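PDB 5LHA: omega transaminase from Pseudomonas sp., which catalyses the PLP-dependent transfer of an amino group from an amine donor to a keto acceptor, its cofactor here being held as pyridoxamine phosphate. Local coordinates for residues F100-R105 with A340-L345; L151-G156 with P232-G237; G355-V360 with P434-T439. All coordinates share one frame; numbering follows the deposited sequence.

Interaction 1. Residues F100-R105 with A340-L345; sequences FDLAER and AALAVL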
loop_
_atom_site.group_PDB
_atom_site.type_symbol
_atom_site.label_atom_id
_atom_site.label_comp_id
_atom_site.label_asym_id
_atom_site.label_seq_id
_atom_site.Cartn_x
_atom_site.Cartn_y
_atom_site.Cartn_z
ATOM N N PHE A 100 -8.779 28.846 -23.828
ATOM C CA PHE A 100 -9.484 29.919 -23.139
ATOM C C PHE A 100 -10.983 29.806 -23.359
ATOM O O PHE A 100 -11.770 29.843 -22.409
ATOM C CB PHE A 100 -9.003 31.274 -23.645
ATOM C CG PHE A 100 -7.703 31.722 -23.072
ATOM C CD1 PHE A 100 -6.523 31.477 -23.750
ATOM C CD2 PHE A 100 -7.657 32.418 -21.876
ATOM C CE1 PHE A 100 -5.320 31.902 -23.242
ATOM C CE2 PHE A 100 -6.452 32.846 -21.359
ATOM C CZ PHE A 100 -5.284 32.590 -22.043
ATOM N N ASP A 101 -11.393 29.646 -24.622
ATOM C CA ASP A 101 -12.808 29.697 -24.967
ATOM C C ASP A 101 -13.600 28.639 -24.211
ATOM O O ASP A 101 -14.629 28.941 -23.597
ATOM C CB ASP A 101 -12.984 29.511 -26.476
ATOM C CG ASP A 101 -12.286 30.582 -27.290
ATOM O OD1 ASP A 101 -12.021 31.678 -26.752
ATOM O OD2 ASP A 101 -12.008 30.331 -28.481
ATOM N N LEU A 102 -13.124 27.386 -24.240
ATOM C CA LEU A 102 -13.856 26.273 -23.637
ATOM C C LEU A 102 -13.824 26.324 -22.109
ATOM O O LEU A 102 -14.807 25.958 -21.453
ATOM C CB LEU A 102 -13.287 24.945 -24.147
ATOM C CG LEU A 102 -13.998 23.663 -23.726
ATOM C CD1 LEU A 102 -15.459 23.711 -24.138
ATOM C CD2 LEU A 102 -13.308 22.443 -24.307
ATOM N N ALA A 103 -12.691 26.721 -21.521
ATOM C CA ALA A 103 -12.624 26.863 -20.065
ATOM C C ALA A 103 -13.607 27.918 -19.567
ATOM O O ALA A 103 -14.333 27.700 -18.591
ATOM C CB ALA A 103 -11.198 27.208 -19.634
ATOM N N GLU A 104 -13.617 29.086 -20.210
ATOM C CA GLU A 104 -14.624 30.098 -19.912
ATOM C C GLU A 104 -16.028 29.544 -20.121
ATOM O O GLU A 104 -16.926 29.780 -19.306
ATOM C CB GLU A 104 -14.387 31.327 -20.789
ATOM C CG GLU A 104 -15.393 32.454 -20.612
ATOM C CD GLU A 104 -15.142 33.291 -19.362
ATOM O OE1 GLU A 104 -14.065 33.152 -18.740
ATOM O OE2 GLU A 104 -16.026 34.097 -19.005
ATOM N N ARG A 105 -16.224 28.796 -21.212
ATOM C CA ARG A 105 -17.533 28.240 -21.541
ATOM C C ARG A 105 -17.992 27.239 -20.488
ATOM O O ARG A 105 -19.143 27.273 -20.044
ATOM C CB ARG A 105 -17.476 27.579 -22.923
ATOM C CG ARG A 105 -18.764 26.918 -23.383
ATOM C CD ARG A 105 -19.731 27.913 -23.985
ATOM N NE ARG A 105 -20.982 27.262 -24.364
ATOM C CZ ARG A 105 -21.273 26.841 -25.591
ATOM N NH1 ARG A 105 -20.411 27.005 -26.585
ATOM N NH2 ARG A 105 -22.441 26.260 -25.820
ATOM N N ALA A 340 -13.993 21.348 -31.543
ATOM C CA ALA A 340 -15.108 20.428 -31.727
ATOM C C ALA A 340 -16.060 20.469 -30.536
ATOM O O ALA A 340 -17.280 20.367 -30.711
ATOM C CB ALA A 340 -14.596 19.005 -31.973
ATOM N N ALA A 341 -15.519 20.570 -29.317
ATOM C CA ALA A 341 -16.356 20.649 -28.123
ATOM C C ALA A 341 -17.311 21.834 -28.183
ATOM O O ALA A 341 -18.503 21.705 -27.870
ATOM C CB ALA A 341 -15.479 20.746 -26.873
ATOM N N LEU A 342 -16.796 23.008 -28.566
ATOM C CA LEU A 342 -17.634 24.207 -28.618
ATOM C C LEU A 342 -18.809 24.019 -29.563
ATOM O O LEU A 342 -19.938 24.416 -29.244
ATOM C CB LEU A 342 -16.803 25.426 -29.016
ATOM C CG LEU A 342 -15.773 25.829 -27.957
ATOM C CD1 LEU A 342 -14.746 26.825 -28.492
ATOM C CD2 LEU A 342 -16.483 26.385 -26.748
ATOM N N ALA A 343 -18.569 23.400 -30.723
ATOM C CA ALA A 343 -19.655 23.151 -31.661
ATOM C C ALA A 343 -20.653 22.161 -31.083
ATOM O O ALA A 343 -21.864 22.290 -31.293
ATOM C CB ALA A 343 -19.101 22.637 -32.990
ATOM N N VAL A 344 -20.160 21.173 -30.339
ATOM C CA VAL A 344 -21.042 20.159 -29.775
ATOM C C VAL A 344 -21.940 20.767 -28.703
ATOM O O VAL A 344 -23.146 20.500 -28.666
ATOM C CB VAL A 344 -20.209 18.976 -29.244
ATOM C CG1 VAL A 344 -21.058 18.045 -28.389
ATOM C CG2 VAL A 344 -19.608 18.207 -30.407
ATOM N N LEU A 345 -21.381 21.613 -27.838
ATOM C CA LEU A 345 -22.189 22.223 -26.783
ATOM C C LEU A 345 -23.274 23.120 -27.356
ATOM O O LEU A 345 -24.378 23.206 -26.804
ATOM C CB LEU A 345 -21.304 23.034 -25.842
ATOM C CG LEU A 345 -20.250 22.233 -25.092
ATOM C CD1 LEU A 345 -19.411 23.149 -24.224
ATOM C CD2 LEU A 345 -20.940 21.180 -24.263
#
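Leu-102 and Leu-342, whose CA atoms are 6.6 Å apart, mark where two helical segments pass at an axis separation of 10.1 Å, their directions differing by 38°. The contact is a helix-helix packing within the fold type I aminotransferase architecture, joining helix 97-109 to helix 335-350. Leu-102 supplies its apolar centre and divides its two methyls between neighbours: CD2 rests on CB of Ala-341 at 3.8 Å, while CD1 touches both CD2 of Leu-342 and CD1 of Leu-345. The Leu-102 side chain crosses that of Leu-345 at about a right angle. Leu-342 reaches over from its flank of the helix and forks in turn, CD1 against CB of Asp-101 and CD2 against Leu-102. Beyond this patch the surroundings turn polar. OD2 of Asp-101 forms a salt bridge with Arg-98 of its own chain, and OD1 is hydrogen-bonded to Tyr-14 of the second subunit, which brings this edge of the contact to a subunit interface. Arg-105 extends the contact at the other end; with CG anti to its backbone N (chi1 178°) and a bend at chi2 (82°), its chain slides past Leu-345 in the opposite direction, CG lying 3.9 Å from Leu-345 CD1. Its guanidinium is anchored by salt bridges to Asp-346 and Glu-349, one turn apart on the facing helix. Replacing Arg-105 with an alanine would probably leave both carboxylates without this mate and uncover the flank of Leu-345. One face of the guanidinium is covered by Leu-345 CB, which comes within 3.4 Å of Arg-105 NH2.

Interaction 2. Residues L151-G156 with P232-G237; sequences LSLRNG and PVQGAG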
loop_
_atom_site.group_PDB
_atom_site.type_symbol
_atom_site.label_atom_id
_atom_site.label_comp_id
_atom_site.label_asym_id
_atom_site.label_seq_id
_atom_site.Cartn_x
_atom_site.Cartn_y
_atom_site.Cartn_z
ATOM N N LEU A 151 -13.704 7.217 -0.921
ATOM C CA LEU A 151 -14.888 6.373 -0.863
ATOM C C LEU A 151 -15.537 6.281 -2.240
ATOM O O LEU A 151 -15.541 7.249 -3.003
ATOM C CB LEU A 151 -15.916 6.920 0.138
ATOM C CG LEU A 151 -15.483 7.157 1.590
ATOM C CD1 LEU A 151 -16.616 7.755 2.435
ATOM C CD2 LEU A 151 -14.957 5.888 2.241
ATOM N N SER A 152 -16.121 5.122 -2.537
ATOM C CA SER A 152 -16.901 4.961 -3.758
ATOM C C SER A 152 -17.951 3.887 -3.500
ATOM O O SER A 152 -18.000 3.283 -2.420
ATOM C CB SER A 152 -16.018 4.640 -4.981
ATOM O OG SER A 152 -15.390 3.364 -4.904
ATOM N N LEU A 153 -18.802 3.673 -4.500
ATOM C CA LEU A 153 -19.987 2.841 -4.391
ATOM C C LEU A 153 -19.803 1.537 -5.152
ATOM O O LEU A 153 -19.090 1.475 -6.158
ATOM C CB LEU A 153 -21.217 3.573 -4.941
ATOM C CG LEU A 153 -21.522 4.964 -4.369
ATOM C CD1 LEU A 153 -22.759 5.566 -5.026
ATOM C CD2 LEU A 153 -21.716 4.868 -2.873
ATOM N N ARG A 154 -20.470 0.497 -4.663
ATOM C CA ARG A 154 -20.531 -0.756 -5.391
ATOM C C ARG A 154 -21.128 -0.524 -6.768
ATOM O O ARG A 154 -21.986 0.343 -6.955
ATOM C CB ARG A 154 -21.365 -1.777 -4.625
ATOM C CG ARG A 154 -20.576 -2.549 -3.592
ATOM C CD ARG A 154 -21.464 -3.522 -2.838
ATOM N NE ARG A 154 -20.738 -4.720 -2.437
ATOM C CZ ARG A 154 -20.102 -4.856 -1.280
ATOM N NH1 ARG A 154 -20.100 -3.862 -0.402
ATOM N NH2 ARG A 154 -19.468 -5.993 -1.007
ATOM N N ASN A 155 -20.639 -1.299 -7.741
ATOM C CA ASN A 155 -21.064 -1.212 -9.138
ATOM C C ASN A 155 -20.695 0.127 -9.767
ATOM O O ASN A 155 -21.096 0.414 -10.901
ATOM C CB ASN A 155 -22.562 -1.507 -9.276
ATOM C CG ASN A 155 -22.871 -2.990 -9.131
ATOM O OD1 ASN A 155 -22.602 -3.602 -8.097
ATOM N ND2 ASN A 155 -23.437 -3.576 -10.180
ATOM N N GLY A 156 -19.961 0.963 -9.040
ATOM C CA GLY A 156 -19.498 2.207 -9.616
ATOM C C GLY A 156 -18.370 1.946 -10.600
ATOM O O GLY A 156 -17.551 1.046 -10.418
ATOM N N PRO A 232 -24.023 10.070 -10.726
ATOM C CA PRO A 232 -25.423 10.387 -10.410
ATOM C C PRO A 232 -26.396 9.322 -10.891
ATOM O O PRO A 232 -27.397 9.067 -10.215
ATOM C CB PRO A 232 -25.636 11.741 -11.098
ATOM C CG PRO A 232 -24.268 12.343 -11.169
ATOM C CD PRO A 232 -23.324 11.194 -11.368
ATOM N N VAL A 233 -26.130 8.685 -12.028
ATOM C CA VAL A 233 -26.756 7.418 -12.399
ATOM C C VAL A 233 -25.624 6.470 -12.768
ATOM O O VAL A 233 -24.818 6.778 -13.655
ATOM C CB VAL A 233 -27.743 7.569 -13.571
ATOM C CG1 VAL A 233 -28.395 6.234 -13.910
ATOM C CG2 VAL A 233 -28.807 8.602 -13.251
ATOM N N GLN A 234 -25.568 5.318 -12.111
ATOM C CA GLN A 234 -24.471 4.394 -12.356
ATOM C C GLN A 234 -24.690 3.719 -13.695
ATOM O O GLN A 234 -25.670 2.995 -13.876
ATOM C CB GLN A 234 -24.374 3.366 -11.238
ATOM C CG GLN A 234 -24.005 3.979 -9.923
ATOM C CD GLN A 234 -23.787 2.943 -8.859
ATOM O OE1 GLN A 234 -24.725 2.275 -8.441
ATOM N NE2 GLN A 234 -22.547 2.798 -8.412
ATOM N N GLY A 235 -23.770 3.940 -14.621
ATOM C CA GLY A 235 -23.962 3.493 -15.979
ATOM C C GLY A 235 -23.548 2.063 -16.220
ATOM O O GLY A 235 -24.387 1.157 -16.263
ATOM N N ALA A 236 -22.239 1.857 -16.385
ATOM C CA ALA A 236 -21.725 0.541 -16.745
ATOM C C ALA A 236 -22.045 -0.504 -15.692
ATOM O O ALA A 236 -22.056 -1.698 -16.012
ATOM C CB ALA A 236 -20.213 0.607 -16.979
ATOM N N GLY A 237 -22.314 -0.088 -14.454
ATOM C CA GLY A 237 -22.725 -1.019 -13.418
ATOM C C GLY A 237 -24.138 -1.546 -13.565
ATOM O O GLY A 237 -24.506 -2.480 -12.841
#
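With chi1 at -66° and the chain extended beyond CG, Gln-234 sends its amide across to the backbone of Arg-154, while Asn-155, its CG beside the backbone N (chi1 -75°), turns its own amide toward Gly-237. The two groups tie the type II beta turn at Leu-153 to Gly-156, which ends strand 149-153 of the large sheet of this fold type I enzyme, to the loop following strand 225-230. Gly-156 lies about 7 Å, nearest atoms, from the bound pyridoxamine phosphate. Gln-234 NE2 donates to Arg-154 O at 2.9 Å, approaching from a position tilted away from the carbonyl plane. OE1 is taken by Thr-189, so both ends of the buried amide are engaged, which fixes its rotation. NE2 also lies against CB of Leu-153. The second bond is flatter: Asn-155 ND2 meets a lone pair of Gly-237 O at 3.1 Å, in the carbonyl plane and in its own amide plane. Here the backbones come close, the CA atoms of Asn-155 and Gly-237 being 4.6 Å apart, and a CB on Gly-237 would run into Asn-155 O. Gly-237 CA instead offers a C-H to Asn-155 O, at 3.3 Å.

Interaction 3. Residues G355-V360 with P434-T439; sequences GNAAKV and PPLTLT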
loop_
_atom_site.group_PDB
_atom_site.type_symbol
_atom_site.label_atom_id
_atom_site.label_comp_id
_atom_site.label_asym_id
_atom_site.label_seq_id
_atom_site.Cartn_x
_atom_site.Cartn_y
_atom_site.Cartn_z
ATOM N N GLY A 355 -33.669 18.026 -22.678
ATOM C CA GLY A 355 -35.121 17.942 -22.703
ATOM C C GLY A 355 -35.637 16.797 -23.556
ATOM O O GLY A 355 -36.625 16.147 -23.202
ATOM N N ASN A 356 -35.007 16.557 -24.709
ATOM C CA ASN A 356 -35.411 15.425 -25.541
ATOM C C ASN A 356 -35.170 14.093 -24.843
ATOM O O ASN A 356 -35.964 13.155 -24.998
ATOM C CB ASN A 356 -34.684 15.448 -26.885
ATOM C CG ASN A 356 -35.270 14.448 -27.857
ATOM O OD1 ASN A 356 -36.430 14.560 -28.236
ATOM N ND2 ASN A 356 -34.487 13.443 -28.234
ATOM N N ALA A 357 -34.061 13.985 -24.099
ATOM C CA ALA A 357 -33.742 12.756 -23.377
ATOM C C ALA A 357 -34.776 12.459 -22.301
ATOM O O ALA A 357 -35.203 11.311 -22.133
ATOM C CB ALA A 357 -32.351 12.859 -22.755
ATOM N N ALA A 358 -35.164 13.479 -21.539
ATOM C CA ALA A 358 -36.180 13.290 -20.508
ATOM C C ALA A 358 -37.515 12.854 -21.101
ATOM O O ALA A 358 -38.236 12.049 -20.501
ATOM C CB ALA A 358 -36.345 14.578 -19.704
ATOM N N LYS A 359 -37.864 13.373 -22.276
ATOM C CA LYS A 359 -39.186 13.131 -22.850
ATOM C C LYS A 359 -39.259 11.781 -23.557
ATOM O O LYS A 359 -40.130 10.956 -23.258
ATOM C CB LYS A 359 -39.545 14.262 -23.819
ATOM C CG LYS A 359 -40.882 14.095 -24.530
ATOM C CD LYS A 359 -41.072 15.152 -25.625
ATOM C CE LYS A 359 -40.438 14.737 -26.951
ATOM N NZ LYS A 359 -41.217 13.665 -27.649
ATOM N N VAL A 360 -38.352 11.542 -24.501
ATOM C CA VAL A 360 -38.407 10.308 -25.276
ATOM C C VAL A 360 -37.946 9.118 -24.444
ATOM O O VAL A 360 -38.448 8.001 -24.621
ATOM C CB VAL A 360 -37.576 10.463 -26.564
ATOM C CG1 VAL A 360 -37.586 9.174 -27.382
ATOM C CG2 VAL A 360 -38.099 11.624 -27.372
ATOM N N PRO A 434 -28.895 5.384 -26.685
ATOM C CA PRO A 434 -28.827 5.934 -28.037
ATOM C C PRO A 434 -28.475 7.409 -28.018
ATOM O O PRO A 434 -28.403 8.021 -26.939
ATOM C CB PRO A 434 -30.254 5.714 -28.555
ATOM C CG PRO A 434 -31.088 5.872 -27.330
ATOM C CD PRO A 434 -30.288 5.252 -26.218
ATOM N N PRO A 435 -28.250 8.019 -29.191
ATOM C CA PRO A 435 -28.037 9.472 -29.230
ATOM C C PRO A 435 -29.211 10.212 -28.608
ATOM O O PRO A 435 -30.346 9.732 -28.601
ATOM C CB PRO A 435 -27.902 9.777 -30.725
ATOM C CG PRO A 435 -27.373 8.493 -31.323
ATOM C CD PRO A 435 -28.000 7.386 -30.503
ATOM N N LEU A 436 -28.919 11.387 -28.059
ATOM C CA LEU A 436 -29.952 12.170 -27.392
ATOM C C LEU A 436 -30.915 12.823 -28.374
ATOM O O LEU A 436 -31.936 13.374 -27.944
ATOM C CB LEU A 436 -29.301 13.221 -26.494
ATOM C CG LEU A 436 -28.355 12.628 -25.438
ATOM C CD1 LEU A 436 -27.974 13.661 -24.387
ATOM C CD2 LEU A 436 -28.922 11.370 -24.773
ATOM N N THR A 437 -30.619 12.769 -29.669
ATOM C CA THR A 437 -31.541 13.210 -30.705
ATOM C C THR A 437 -32.590 12.160 -31.056
ATOM O O THR A 437 -33.373 12.393 -31.983
ATOM C CB THR A 437 -30.766 13.625 -31.958
ATOM O OG1 THR A 437 -29.979 12.522 -32.425
ATOM C CG2 THR A 437 -29.863 14.819 -31.654
ATOM N N LEU A 438 -32.629 11.035 -30.336
ATOM C CA LEU A 438 -33.598 9.978 -30.603
ATOM C C LEU A 438 -35.015 10.532 -30.675
ATOM O O LEU A 438 -35.413 11.377 -29.872
ATOM C CB LEU A 438 -33.522 8.913 -29.514
ATOM C CG LEU A 438 -34.241 7.605 -29.823
ATOM C CD1 LEU A 438 -33.354 6.712 -30.666
ATOM C CD2 LEU A 438 -34.633 6.908 -28.539
ATOM N N THR A 439 -35.777 10.062 -31.654
ATOM C CA THR A 439 -37.151 10.501 -31.843
ATOM C C THR A 439 -38.130 9.472 -31.285
ATOM O O THR A 439 -37.755 8.360 -30.905
ATOM C CB THR A 439 -37.428 10.757 -33.327
ATOM O OG1 THR A 439 -37.340 9.524 -34.052
ATOM C CG2 THR A 439 -36.412 11.733 -33.887
#
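Asn-356 grips the 434-439 loop through a single nitrogen, ND2, which donates to Leu-436 O at 2.6 Å and to Leu-438 O at 2.8 Å. Both acceptors lie in its amide plane, and the bond to Leu-438 O is almost straight (175°), so the two bonds, one from each N-H, fix the rotation of the amide with its NH2 pointing at the loop. With CG anti to the backbone N (chi1 -169°), the side chain leaves the helix toward these carbonyls, which come from the second and last residues of a type I beta turn, where Leu-438 N bonds to Pro-435 O. On the buried side the packing is apolar. Val-360 CG1 meets Leu-438 CD2 at 3.9 Å and also touches Thr-439 O, while its CG2 lies over Leu-438 O; Ala-357 CB makes a looser contact with Leu-436 CD2 at 4.2 Å. The outer side is more open: Thr-439 is exposed and turns its side chain from helix 353-368, using OG1 to reach Glu-442 N, and the Thr-437 hydroxyl is taken by Asn-45. Asparagine thus clasps a loop that ends in a threonine N-cap, joining helix 353-368 to the start of helix 440-457 in a class III aminotransferase.

Interaction 2 is the most buried, its centre about 9 Å from that of the chain and near the cofactor. Interactions 1 and 3 lie farther out, their centres about 20 and 17 Å from that of the chain, and are only partly buried. Despite this difference in depth, interactions 2 and 3 both rest on side-chain amides bonded to main-chain carbonyls, whereas interaction 1 has no hydrogen bond between its segments and relies on leucine contacts, with charged groups at its margins and a second subunit beside it. No other chain reaches the segments of interaction 3. Helices 335-350 and 353-368, used by interactions 1 and 3, are consecutive; interaction 2 is nested within the loop closed by interaction 1.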